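Local atomic coordinates of carbohydrate binding module (Uncultured bacterium, PDB entry 2W3J), a protein that probably binds uronic acid-containing sugars, as a calcium-bearing, non-catalytic carbohydrate binding module of family 35. Residues F4-V9 against T26-I31; S13-I18 against G38-W43; L45-A50 against I99-G104; A66-V71 against T80-T85; V72-Q77 against G104-K109. One frame throughout, in Å; residues are numbered along the deposited sequence. Where two conformers were deposited one is given.

Contact 1. Residues F4-V9 against T26-I31; sequences FEESAV and TGTGFI. With CA (calcium ion), chain C.
Two loops face each other here: a type II turn from Glu5 to Ala8, following on strand 2-5, and a type II' turn from Thr26 to Gly29 that leads into strand 30-32. Their closest paired CA atoms, those of Glu5 and Gly27, are 6.0 Å apart, and a calcium ion sits between the turns. Each side supplies two oxygens to it. Glu5 OE1, Thr26 O and Gly29 O each bind the calcium at 2.4 Å, and Glu6 OE1 a little farther off, at 2.6 Å. The second carboxylate oxygens are held by hydroxyls. Thr26 OG1 donates to Glu5 OE2 over 2.6 Å, on the syn lone pair, its side chain crossing the glutamate at about a right angle. Thr28 OG1 instead donates to the anti lone pair of Glu6 OE2 at 3.0 Å. Bent at chi2 (-62°), the Glu6 chain turns its carboxylate back to the metal, while its CB rests 3.7 Å from Ile31 CD1. Water 1 joins Glu6 O to Thr28 N. Asp122 completes the shell with its backbone O and OD1, giving three carboxylate and three carbonyl oxygens, a calcium site as in the beta-sandwich modules of the family 6 and 35 group.

Contact 2. Residues S13-I18 against G38-W43; sequences SNSGVI and GASIVW
Ser13 and Val42 form an antiparallel hydrogen-bonded pair and Asn14 and Ile41 the non-hydrogen-bonded pair next to it, the touching parts running 171° apart. Val42 N donates to Ser13 O at 3.0 Å, whereas the return bond from Ser13 N to Val42 O is weak. Past the last bridge the pairing continues through Ser15, whose N reaches Ser40 O at 2.8 Å, nearly along the C=O axis. There the hydroxyl takes over from the backbone: Ser15 OG, lying beside its own backbone N (chi1 -63°), accepts Ser40 N at 3.1 Å in an almost straight bond of 173°. Strand 11-14 is thereby fastened along strand 40-47 of the larger antiparallel sheet of this beta-sandwich, just before the chain turns through Gly16 into strand 17-19. On the face that carries Ser13 and Val42, Ser13 OG lies 3.6 Å from Val42 CG2, and water 3 lies 2.9 Å from Ser13 OG and also bonds Ser40 OG. On the other face the contact itself is made by carbon: Asn14 CB meets Ile41 CG1 at 4.2 Å, and Ile31 touches both residues. The Asn14 amide leads away from Ile41, and its ND2 donates to Ser15 O from above that carbonyl's plane. Within the 38-43 segment, Ile41 CG2 lies over one face of the Trp43 ring, toward its rim, as that ring packs against Ile108 and Leu110.

Contact 3. Residues L45-A50 against I99-G104; sequences LSAASA and IPLKAG
Different first torsions bring Leu45 and Leu101 together. In Leu45, CG stands between the backbone N and the carbonyl carbon (chi1 72°), and in Leu101 it lies beside the backbone N, opposite the carbonyl carbon (chi1 -61°). Neither CB aims directly at the other segment, yet both branched ends swing inward and cross at about a right angle, with CD1 of Leu45 3.8 Å from CD1 of Leu101. The CD2 branch of Leu45 lies a little farther from that same methyl, so one methyl of Leu101 faces both branches of its partner. Ala47 extends the apolar patch: its CB lies 4.2 Å from Leu101 CB and closer still to Lys102 O. Ile131 of strand 131-133 touches both Ala47 and Leu101.

The backbones are joined at a single antiparallel hydrogen-bonded pair, Ala47 with Gly104, where strand 40-47 ends and strand 104-112 begins. Gly104 N donates to Ala47 O at 2.9 Å in the carbonyl plane, and Ala47 N returns a bond to Gly104 O at 3.0 Å. Two CA-H...O contacts flank the pair, from Ser46 to Gly104 O and from Ala103 to Ala47 O. Farther out, Ala50 CA, in the loop after strand 40-47, approaches Leu101 O, at the end of strand 93-101, at 3.2 Å, and Ala103 CB packs against Ser49 CA at 4.1 Å.

Thus strand 40-47 of one sheet meets the end of strand 93-101 of the other; specificity rests on the Ala47-Gly104 backbone bonds, and the leucines and alanines add van der Waals contact.

Contact 4. Residues A66-V71 against T80-T85; sequences ARRATV and TLDFPT
The beta hairpin of strands 69-73 and 76-81 continues past its strands at the open end, where the two arms stay paired as loops. Ala69 and Leu81 form an antiparallel hydrogen-bonded pair: Leu81 N donates to Ala69 O at 2.9 Å and Ala69 N to Leu81 O at 3.0 Å. Beyond the strands the pairing resumes at Arg67 N, which donates to Phe83 O from above the carbonyl plane.

The outer side is polar. Arg68 NH1 forms a salt bridge with Asp82 OD1 at 2.8 Å; the carboxylate oxygen sits at the edge of the guanidinium, near its plane, but is itself approached on its anti side, and the two planes are turned 50° apart. A bend at chi3 (64°) turns the guanidinium across to the other arm, setting NH2 3.5 Å from Thr80 CG2. The hydroxyls of Thr70 and Thr80, next along, both bond to Glu113, so that Glu113 bridges the two strands.

On the inner side Ala69 CB touches Phe83 CE2 at 3.8 Å, and Val71 CG2 meets Leu81 CD1 at the same distance. Phe83 carries on inward to an edge-to-face contact with Phe59 and packs on Val95 and Leu110. Arg67 turns away to bond Leu118 O through NH1, its side chain coming within about 4 Å of a bound calcium ion. Ala66 CB lies 3.4 Å from Asp82 O.

This is a hairpin of the beta-sandwich, with Ala69, Val71, Leu81 and Phe83 buried on one side and the Arg68-Asp82 salt bridge on the other.

Contact 5. Residues V72-Q77 against G104-K109; sequences VVNDSQ and GTNSIK
Val72 lays its CB against that of Lys109 at 4.1 Å, the two residues forming an antiparallel hydrogen-bonded pair with both side chains on one face of the sheet. Two backbone bonds lie in their carbonyl planes: Val72 N donates to Lys109 O and Lys109 N to Val72 O, each 2.8 Å long. The lysine's CG stands opposite its backbone N (chi1 -176°), and the extended chain carries the amine away from the valine. Val73 and Ile108 make the neighbouring non-hydrogen-bonded pair on the other face, which packs inward on Ile99, and Val73 CG1 comes 3.7 Å from Ser107 O. A type I' turn from Val73 to Ser76 then reverses the chain, the two-residue loop that suits a tight beta hairpin; here it joins strand 69-73 to strand 76-81 beside strand 104-112 in the larger sheet. At its first corner Asn74 N donates to Ser107 O at 2.9 Å, from a position tilted 30° from the carbonyl plane. Ser107 OG lies against the turn, 3.4 Å from Asn74 CA, and shares water 4 with Asp75 N, the water accepting from that amide at 2.9 Å. Asn106 OD1, next along the strand, accepts from Lys102 N.

Overall arrangement
Contacts 2, 3, 4 and 5 all reach the larger antiparallel sheet. Contacts 2 and 3 use successive parts of strand 40-47, their centres 22 Å apart; contacts 4 and 5 share the hairpin of strands 69-73 and 76-81. Contacts 3 and 5 meet at Gly104, 10 Å apart between centres, and contact 4 is nested in the loop that contact 3 closes. Contact 1, first along the chain, interleaves with contact 2 and lies about 20 Å between centres from contact 4, across the chain's centre. Its calcium site thus joins strand 2-5, outermost in the four-stranded sheet, to the small sheet of strands 17-19 and 30-32, which contact 2 connects to the larger sheet; contact 3 brings in strand 93-101 of the four-stranded sheet.

Contact 1. Residues F4-V9 against T26-I31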
# COMPACT_ATOMS: atom_id res chain seq x y z
N PHE A 4 1.85 -8.66 0.02
CA PHE A 4 3.01 -7.97 -0.57
C PHE A 4 3.76 -7.16 0.51
O PHE A 4 3.19 -6.27 1.10
CB PHE A 4 2.53 -6.96 -1.64
CG PHE A 4 1.95 -7.62 -2.87
CD1 PHE A 4 2.71 -7.75 -4.01
CD2 PHE A 4 0.64 -8.10 -2.87
CE1 PHE A 4 2.18 -8.36 -5.17
CE2 PHE A 4 0.10 -8.73 -4.01
CZ PHE A 4 0.90 -8.85 -5.15
N GLU A 5 5.02 -7.52 0.73
CA GLU A 5 5.90 -6.86 1.70
C GLU A 5 6.94 -6.03 0.96
O GLU A 5 7.36 -6.35 -0.18
CB GLU A 5 6.62 -7.94 2.53
CG GLU A 5 5.66 -8.80 3.31
CD GLU A 5 5.12 -8.11 4.56
OE1 GLU A 5 5.56 -6.98 4.88
OE2 GLU A 5 4.24 -8.71 5.24
N GLU A 6 7.43 -5.00 1.63
CA GLU A 6 8.56 -4.27 1.08
C GLU A 6 9.78 -5.19 0.89
O GLU A 6 9.97 -6.17 1.64
CB GLU A 6 8.88 -3.08 1.99
CG GLU A 6 9.46 -3.43 3.35
CD GLU A 6 8.54 -4.27 4.25
OE1 GLU A 6 7.29 -4.10 4.20
OE2 GLU A 6 9.07 -5.10 5.04
N SER A 7 10.56 -4.89 -0.14
CA SER A 7 11.77 -5.63 -0.47
C SER A 7 11.51 -7.11 -0.85
O SER A 7 12.42 -7.94 -0.81
CB SER A 7 12.80 -5.54 0.66
OG SER A 7 12.97 -4.19 1.09
N ALA A 8 10.26 -7.44 -1.16
CA ALA A 8 9.97 -8.80 -1.61
C ALA A 8 9.51 -8.64 -3.06
O ALA A 8 9.15 -7.53 -3.47
CB ALA A 8 8.86 -9.44 -0.76
N VAL A 9 9.51 -9.72 -3.84
CA VAL A 9 9.06 -9.62 -5.23
C VAL A 9 7.63 -9.06 -5.25
O VAL A 9 6.81 -9.37 -4.39
CB VAL A 9 9.18 -11.00 -5.98
CG1 VAL A 9 8.21 -12.02 -5.40
CG2 VAL A 9 8.89 -10.83 -7.43
N THR A 26 4.98 -6.67 9.74
CA THR A 26 5.25 -7.99 9.20
C THR A 26 6.39 -7.87 8.18
O THR A 26 6.77 -6.77 7.77
CB THR A 26 4.02 -8.60 8.55
OG1 THR A 26 3.55 -7.74 7.51
CG2 THR A 26 2.90 -8.80 9.58
N GLY A 27 6.98 -8.99 7.78
CA GLY A 27 8.15 -8.90 6.93
C GLY A 27 9.29 -8.21 7.67
O GLY A 27 9.41 -8.36 8.90
N THR A 28 10.11 -7.47 6.93
CA THR A 28 11.32 -6.84 7.49
C THR A 28 11.05 -5.48 8.13
O THR A 28 11.92 -4.91 8.83
CB THR A 28 12.42 -6.60 6.36
OG1 THR A 28 11.98 -5.56 5.44
CG2 THR A 28 12.70 -7.83 5.60
N GLY A 29 9.88 -4.89 7.86
CA GLY A 29 9.71 -3.50 8.27
C GLY A 29 8.54 -2.89 7.55
O GLY A 29 7.58 -3.59 7.27
N PHE A 30 8.63 -1.61 7.24
CA PHE A 30 7.51 -0.93 6.60
C PHE A 30 8.09 0.25 5.86
O PHE A 30 9.28 0.58 6.03
CB PHE A 30 6.52 -0.41 7.66
CG PHE A 30 7.16 0.35 8.79
CD1 PHE A 30 7.41 1.72 8.69
CD2 PHE A 30 7.52 -0.31 9.97
CE1 PHE A 30 8.01 2.45 9.73
CE2 PHE A 30 8.09 0.44 11.04
CZ PHE A 30 8.34 1.80 10.90
N ILE A 31 7.26 0.87 5.02
CA ILE A 31 7.68 2.08 4.30
C ILE A 31 7.39 3.34 5.12
O ILE A 31 6.30 3.53 5.60
CB ILE A 31 6.95 2.19 2.95
CG1 ILE A 31 7.24 0.96 2.07
CG2 ILE A 31 7.33 3.50 2.24
CD1 ILE A 31 8.72 0.60 1.92
CA CA C . 6.03 -5.07 6.23
O HOH W 1 9.88 -7.91 4.03
O HOH W 2 13.92 -4.38 3.57

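Contact 2. Residues S13-I18 against G38-W43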
# COMPACT_ATOMS: atom_id res chain seq x y z
N SER A 13 8.86 0.20 -5.79
CA SER A 13 9.55 1.44 -5.40
C SER A 13 8.79 2.12 -4.29
O SER A 13 7.61 1.86 -4.06
CB SER A 13 9.70 2.41 -6.62
OG SER A 13 8.44 2.87 -7.06
N ASN A 14 9.48 3.01 -3.59
CA ASN A 14 8.85 3.82 -2.56
C ASN A 14 9.60 5.12 -2.40
O ASN A 14 10.84 5.16 -2.53
CB ASN A 14 8.87 3.13 -1.17
CG ASN A 14 10.28 2.79 -0.69
OD1 ASN A 14 10.89 1.85 -1.17
ND2 ASN A 14 10.79 3.55 0.31
N SER A 15 8.84 6.15 -2.11
CA SER A 15 9.43 7.38 -1.58
C SER A 15 9.95 7.13 -0.18
O SER A 15 9.51 6.21 0.53
CB SER A 15 8.36 8.47 -1.55
OG SER A 15 7.94 8.72 -2.87
N GLY A 16 10.91 7.94 0.25
CA GLY A 16 11.33 7.81 1.65
C GLY A 16 12.23 6.61 1.89
O GLY A 16 13.12 6.32 1.08
N VAL A 17 12.03 5.93 3.01
CA VAL A 17 12.93 4.87 3.44
C VAL A 17 12.13 3.65 3.89
O VAL A 17 10.90 3.72 4.10
CB VAL A 17 13.83 5.33 4.63
CG1 VAL A 17 14.60 6.60 4.25
CG2 VAL A 17 13.00 5.55 5.87
N ILE A 18 12.84 2.54 4.06
CA ILE A 18 12.25 1.39 4.71
C ILE A 18 12.77 1.45 6.14
O ILE A 18 13.94 1.81 6.38
CB ILE A 18 12.71 0.10 4.00
CG1 ILE A 18 12.16 0.10 2.54
CG2 ILE A 18 12.33 -1.17 4.78
CD1 ILE A 18 12.75 -0.96 1.69
N GLY A 38 2.33 13.68 -2.90
CA GLY A 38 2.79 12.82 -3.99
C GLY A 38 3.74 11.69 -3.59
O GLY A 38 4.15 10.90 -4.43
N ALA A 39 4.17 11.64 -2.33
CA ALA A 39 4.99 10.51 -1.87
C ALA A 39 4.21 9.22 -2.20
O ALA A 39 3.01 9.13 -1.94
CB ALA A 39 5.24 10.60 -0.38
N SER A 40 4.92 8.24 -2.75
CA SER A 40 4.27 7.04 -3.30
C SER A 40 4.94 5.72 -2.99
O SER A 40 6.12 5.65 -2.64
CB SER A 40 4.19 7.15 -4.82
OG SER A 40 5.48 7.15 -5.42
N ILE A 41 4.16 4.65 -3.18
CA ILE A 41 4.67 3.29 -3.16
C ILE A 41 4.05 2.62 -4.38
O ILE A 41 2.88 2.90 -4.71
CB ILE A 41 4.19 2.56 -1.92
CG1 ILE A 41 4.75 3.22 -0.67
CG2 ILE A 41 4.66 1.09 -2.00
CD1 ILE A 41 4.09 2.65 0.65
N VAL A 42 4.83 1.77 -5.05
CA VAL A 42 4.36 1.08 -6.26
C VAL A 42 4.59 -0.42 -6.11
O VAL A 42 5.68 -0.85 -5.70
CB VAL A 42 5.15 1.56 -7.50
CG1 VAL A 42 4.71 0.80 -8.75
CG2 VAL A 42 4.95 3.09 -7.68
N TRP A 43 3.57 -1.19 -6.49
CA TRP A 43 3.63 -2.65 -6.49
C TRP A 43 3.26 -3.17 -7.89
O TRP A 43 2.66 -2.43 -8.70
CB TRP A 43 2.60 -3.21 -5.54
CG TRP A 43 2.80 -2.88 -4.05
CD1 TRP A 43 3.56 -3.57 -3.15
CD2 TRP A 43 2.18 -1.81 -3.33
NE1 TRP A 43 3.42 -3.00 -1.89
CE2 TRP A 43 2.58 -1.92 -1.98
CE3 TRP A 43 1.28 -0.79 -3.69
CZ2 TRP A 43 2.14 -1.05 -0.99
CZ3 TRP A 43 0.84 0.09 -2.70
CH2 TRP A 43 1.29 -0.04 -1.37
O HOH W 3 7.57 5.23 -5.59

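Contact 3. Residues L45-A50 against I99-G104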
# COMPACT_ATOMS: atom_id res chain seq x y z
N LEU A 45 1.59 -6.81 -9.70
CA LEU A 45 0.99 -8.12 -9.47
C LEU A 45 0.42 -8.70 -10.74
O LEU A 45 0.16 -7.97 -11.70
CB LEU A 45 -0.12 -8.04 -8.41
CG LEU A 45 -1.49 -7.40 -8.66
CD1 LEU A 45 -2.38 -8.19 -9.64
CD2 LEU A 45 -2.21 -7.25 -7.34
N SER A 46 0.19 -10.00 -10.73
CA SER A 46 -0.51 -10.66 -11.83
C SER A 46 -1.82 -11.21 -11.32
O SER A 46 -1.88 -11.74 -10.20
CB SER A 46 0.32 -11.81 -12.39
OG SER A 46 1.55 -11.34 -12.91
N ALA A 47 -2.87 -11.10 -12.13
CA ALA A 47 -4.17 -11.66 -11.84
C ALA A 47 -4.53 -12.67 -12.96
O ALA A 47 -4.29 -12.40 -14.13
CB ALA A 47 -5.23 -10.59 -11.76
N ALA A 48 -5.09 -13.81 -12.58
CA ALA A 48 -5.52 -14.81 -13.59
C ALA A 48 -6.74 -14.34 -14.40
O ALA A 48 -6.87 -14.66 -15.58
CB ALA A 48 -5.79 -16.15 -12.92
N SER A 49 -7.64 -13.58 -13.79
CA SER A 49 -8.75 -13.09 -14.57
C SER A 49 -9.13 -11.68 -14.17
O SER A 49 -8.79 -11.22 -13.07
CB SER A 49 -9.96 -14.01 -14.45
OG SER A 49 -10.45 -14.02 -13.13
N ALA A 50 -9.83 -11.00 -15.07
CA ALA A 50 -10.27 -9.64 -14.85
C ALA A 50 -11.54 -9.60 -14.02
O ALA A 50 -12.57 -10.15 -14.41
CB ALA A 50 -10.46 -8.92 -16.17
N ILE A 99 -10.47 -3.05 -5.83
CA ILE A 99 -9.72 -2.60 -6.98
C ILE A 99 -10.00 -3.46 -8.23
O ILE A 99 -10.03 -4.70 -8.14
CB ILE A 99 -8.21 -2.55 -6.68
CG1 ILE A 99 -7.68 -3.93 -6.27
CG2 ILE A 99 -7.91 -1.56 -5.55
CD1 ILE A 99 -6.13 -4.00 -6.20
N PRO A 100 -10.19 -2.81 -9.39
CA PRO A 100 -10.37 -3.54 -10.64
C PRO A 100 -9.03 -3.98 -11.18
O PRO A 100 -8.14 -3.16 -11.41
CB PRO A 100 -11.01 -2.49 -11.57
CG PRO A 100 -10.45 -1.14 -11.06
CD PRO A 100 -10.34 -1.34 -9.55
N LEU A 101 -8.87 -5.28 -11.38
CA LEU A 101 -7.66 -5.81 -11.97
C LEU A 101 -7.95 -6.45 -13.31
O LEU A 101 -9.04 -7.00 -13.54
CB LEU A 101 -7.03 -6.86 -11.05
CG LEU A 101 -6.62 -6.34 -9.67
CD1 LEU A 101 -6.06 -7.49 -8.83
CD2 LEU A 101 -5.55 -5.22 -9.87
N LYS A 102 -6.97 -6.39 -14.19
CA LYS A 102 -7.05 -7.00 -15.51
C LYS A 102 -6.32 -8.33 -15.47
O LYS A 102 -5.46 -8.56 -14.60
CB LYS A 102 -6.36 -6.09 -16.54
CG LYS A 102 -6.92 -4.68 -16.64
CD LYS A 102 -6.58 -4.05 -18.00
CE LYS A 102 -5.36 -3.14 -17.98
NZ LYS A 102 -5.73 -1.69 -17.86
N ALA A 103 -6.63 -9.22 -16.42
CA ALA A 103 -5.82 -10.42 -16.53
C ALA A 103 -4.40 -10.06 -16.92
O ALA A 103 -4.18 -9.21 -17.77
CB ALA A 103 -6.45 -11.41 -17.57
N GLY A 104 -3.41 -10.68 -16.28
CA GLY A 104 -2.01 -10.43 -16.60
C GLY A 104 -1.46 -9.43 -15.58
O GLY A 104 -1.94 -9.38 -14.46

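Contact 4. Residues A66-V71 against T80-T85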
# COMPACT_ATOMS: atom_id res chain seq x y z
N ALA A 66 -4.95 12.56 9.90
CA ALA A 66 -5.11 11.52 8.87
C ALA A 66 -4.09 11.80 7.78
O ALA A 66 -3.60 12.93 7.65
CB ALA A 66 -6.54 11.51 8.34
N ARG A 67 -3.70 10.77 7.02
CA ARG A 67 -2.75 10.94 5.93
C ARG A 67 -3.40 10.45 4.65
O ARG A 67 -3.09 9.38 4.14
CB ARG A 67 -1.47 10.18 6.21
CG ARG A 67 -0.71 10.81 7.37
CD ARG A 67 0.68 10.24 7.54
NE ARG A 67 1.26 10.72 8.80
CZ ARG A 67 2.44 10.32 9.26
NH1 ARG A 67 3.17 9.49 8.53
NH2 ARG A 67 2.89 10.79 10.43
N ARG A 68 -4.32 11.25 4.14
CA ARG A 68 -5.09 10.83 2.97
C ARG A 68 -4.18 10.47 1.80
O ARG A 68 -3.17 11.12 1.55
CB ARG A 68 -6.12 11.91 2.61
CG ARG A 68 -7.16 12.09 3.72
CD ARG A 68 -8.31 13.06 3.35
NE ARG A 68 -9.14 12.57 2.24
CZ ARG A 68 -10.16 11.74 2.38
NH1 ARG A 68 -10.46 11.25 3.58
NH2 ARG A 68 -10.87 11.37 1.33
N ALA A 69 -4.56 9.42 1.06
CA ALA A 69 -3.76 8.98 -0.08
C ALA A 69 -4.68 8.32 -1.10
O ALA A 69 -5.68 7.72 -0.74
CB ALA A 69 -2.71 7.96 0.34
N THR A 70 -4.30 8.37 -2.35
CA THR A 70 -5.13 7.81 -3.42
C THR A 70 -4.56 6.49 -3.90
O THR A 70 -3.36 6.38 -4.13
CB THR A 70 -5.20 8.75 -4.64
OG1 THR A 70 -5.48 10.09 -4.20
CG2 THR A 70 -6.24 8.27 -5.68
N VAL A 71 -5.44 5.51 -4.08
CA VAL A 71 -5.09 4.22 -4.65
C VAL A 71 -5.25 4.34 -6.17
O VAL A 71 -6.33 4.72 -6.64
CB VAL A 71 -6.02 3.12 -4.10
CG1 VAL A 71 -5.72 1.76 -4.76
CG2 VAL A 71 -5.86 3.03 -2.56
N THR A 80 -9.80 7.51 -2.83
CA THR A 80 -8.95 8.17 -1.84
C THR A 80 -9.33 7.61 -0.50
O THR A 80 -10.51 7.55 -0.19
CB THR A 80 -9.14 9.69 -1.83
OG1 THR A 80 -8.71 10.18 -3.10
CG2 THR A 80 -8.25 10.32 -0.73
N LEU A 81 -8.33 7.15 0.26
CA LEU A 81 -8.53 6.56 1.56
C LEU A 81 -8.00 7.55 2.60
O LEU A 81 -7.08 8.30 2.33
CB LEU A 81 -7.75 5.24 1.69
CG LEU A 81 -8.12 4.13 0.69
CD1 LEU A 81 -7.31 2.84 0.95
CD2 LEU A 81 -9.59 3.87 0.78
N ASP A 82 -8.60 7.52 3.78
CA ASP A 82 -8.31 8.52 4.82
C ASP A 82 -7.00 8.23 5.59
O ASP A 82 -6.24 9.15 5.89
CB ASP A 82 -9.47 8.52 5.82
CG ASP A 82 -9.48 9.76 6.70
OD1 ASP A 82 -9.35 10.89 6.16
OD2 ASP A 82 -9.61 9.59 7.96
N PHE A 83 -6.77 6.96 5.95
CA PHE A 83 -5.62 6.61 6.83
C PHE A 83 -5.59 7.45 8.11
O PHE A 83 -4.68 8.24 8.35
CB PHE A 83 -4.30 6.76 6.09
CG PHE A 83 -4.13 5.79 4.95
CD1 PHE A 83 -3.67 4.49 5.18
CD2 PHE A 83 -4.43 6.17 3.66
CE1 PHE A 83 -3.49 3.58 4.10
CE2 PHE A 83 -4.29 5.27 2.59
CZ PHE A 83 -3.82 3.98 2.82
N PRO A 84 -6.61 7.28 8.94
CA PRO A 84 -6.77 8.09 10.13
C PRO A 84 -5.66 7.81 11.12
O PRO A 84 -5.06 6.72 11.12
CB PRO A 84 -8.09 7.59 10.70
CG PRO A 84 -8.22 6.19 10.21
CD PRO A 84 -7.69 6.29 8.79
N THR A 85 -5.41 8.79 11.99
CA THR A 85 -4.54 8.53 13.12
C THR A 85 -5.29 7.90 14.30
O THR A 85 -6.46 8.21 14.56
CB THR A 85 -3.85 9.81 13.59
OG1 THR A 85 -3.12 9.53 14.78
CG2 THR A 85 -4.88 10.91 13.92

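Contact 5. Residues V72-Q77 against G104-K109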
# COMPACT_ATOMS: atom_id res chain seq x y z
N VAL A 72 -4.16 4.10 -6.90
CA VAL A 72 -4.11 4.18 -8.34
C VAL A 72 -3.90 2.76 -8.88
O VAL A 72 -2.96 2.09 -8.47
CB VAL A 72 -2.93 5.03 -8.80
CG1 VAL A 72 -2.85 5.10 -10.34
CG2 VAL A 72 -3.05 6.45 -8.20
N VAL A 73 -4.74 2.31 -9.81
CA VAL A 73 -4.54 0.94 -10.32
C VAL A 73 -4.45 1.02 -11.83
O VAL A 73 -5.35 1.60 -12.46
CB VAL A 73 -5.67 0.01 -9.87
CG1 VAL A 73 -5.50 -1.40 -10.47
CG2 VAL A 73 -5.75 -0.06 -8.31
N ASN A 74 -3.35 0.51 -12.38
CA ASN A 74 -3.10 0.60 -13.82
C ASN A 74 -3.19 2.04 -14.33
O ASN A 74 -3.83 2.30 -15.37
CB ASN A 74 -4.06 -0.32 -14.56
CG ASN A 74 -3.83 -1.76 -14.21
OD1 ASN A 74 -4.77 -2.53 -14.01
ND2 ASN A 74 -2.56 -2.12 -14.12
N ASP A 75 -2.60 2.95 -13.56
CA ASP A 75 -2.50 4.37 -13.94
C ASP A 75 -3.82 5.14 -13.80
O ASP A 75 -3.91 6.31 -14.20
CB ASP A 75 -1.94 4.48 -15.36
CG ASP A 75 -0.80 5.49 -15.46
OD1 ASP A 75 -0.44 6.12 -14.43
OD2 ASP A 75 -0.27 5.66 -16.58
N SER A 76 -4.84 4.52 -13.22
CA SER A 76 -6.14 5.15 -12.99
C SER A 76 -6.44 5.35 -11.50
O SER A 76 -6.32 4.40 -10.71
CB SER A 76 -7.26 4.33 -13.62
OG SER A 76 -8.52 4.63 -13.04
N GLN A 77 -6.88 6.55 -11.12
CA GLN A 77 -7.26 6.79 -9.72
C GLN A 77 -8.53 6.07 -9.34
O GLN A 77 -9.59 6.26 -9.95
CB GLN A 77 -7.45 8.29 -9.43
CG GLN A 77 -6.23 9.10 -9.71
CD GLN A 77 -6.51 10.57 -9.43
OE1 GLN A 77 -7.17 10.92 -8.43
NE2 GLN A 77 -6.04 11.43 -10.29
N GLY A 104 -3.41 -10.68 -16.28
CA GLY A 104 -2.01 -10.43 -16.60
C GLY A 104 -1.46 -9.43 -15.58
O GLY A 104 -1.94 -9.38 -14.46
N THR A 105 -0.46 -8.65 -15.98
CA THR A 105 0.24 -7.75 -15.05
C THR A 105 -0.56 -6.49 -14.76
O THR A 105 -1.15 -5.88 -15.67
CB THR A 105 1.61 -7.39 -15.61
OG1 THR A 105 2.36 -8.60 -15.79
CG2 THR A 105 2.40 -6.42 -14.66
N ASN A 106 -0.57 -6.07 -13.49
CA ASN A 106 -1.29 -4.89 -13.05
C ASN A 106 -0.33 -4.07 -12.19
O ASN A 106 0.54 -4.63 -11.54
CB ASN A 106 -2.46 -5.25 -12.16
CG ASN A 106 -3.59 -5.93 -12.93
OD1 ASN A 106 -4.56 -5.29 -13.33
ND2 ASN A 106 -3.46 -7.25 -13.11
N SER A 107 -0.50 -2.75 -12.18
CA SER A 107 0.28 -1.92 -11.25
C SER A 107 -0.68 -1.36 -10.21
O SER A 107 -1.85 -1.06 -10.50
CB SER A 107 1.00 -0.79 -11.99
OG SER A 107 0.05 0.05 -12.62
N ILE A 108 -0.19 -1.19 -8.97
CA ILE A 108 -0.96 -0.56 -7.93
C ILE A 108 -0.01 0.48 -7.34
O ILE A 108 1.15 0.18 -7.11
CB ILE A 108 -1.33 -1.54 -6.80
CG1 ILE A 108 -2.22 -2.68 -7.35
CG2 ILE A 108 -2.03 -0.79 -5.69
CD1 ILE A 108 -2.70 -3.63 -6.21
N LYS A 109 -0.51 1.70 -7.17
CA LYS A 109 0.30 2.77 -6.59
C LYS A 109 -0.53 3.45 -5.49
O LYS A 109 -1.75 3.61 -5.59
CB LYS A 109 0.77 3.76 -7.69
CG LYS A 109 1.70 4.88 -7.23
CD LYS A 109 2.17 5.72 -8.48
CE LYS A 109 3.34 6.71 -8.15
NZ LYS A 109 3.86 7.43 -9.40
O HOH W 4 -0.95 2.33 -11.24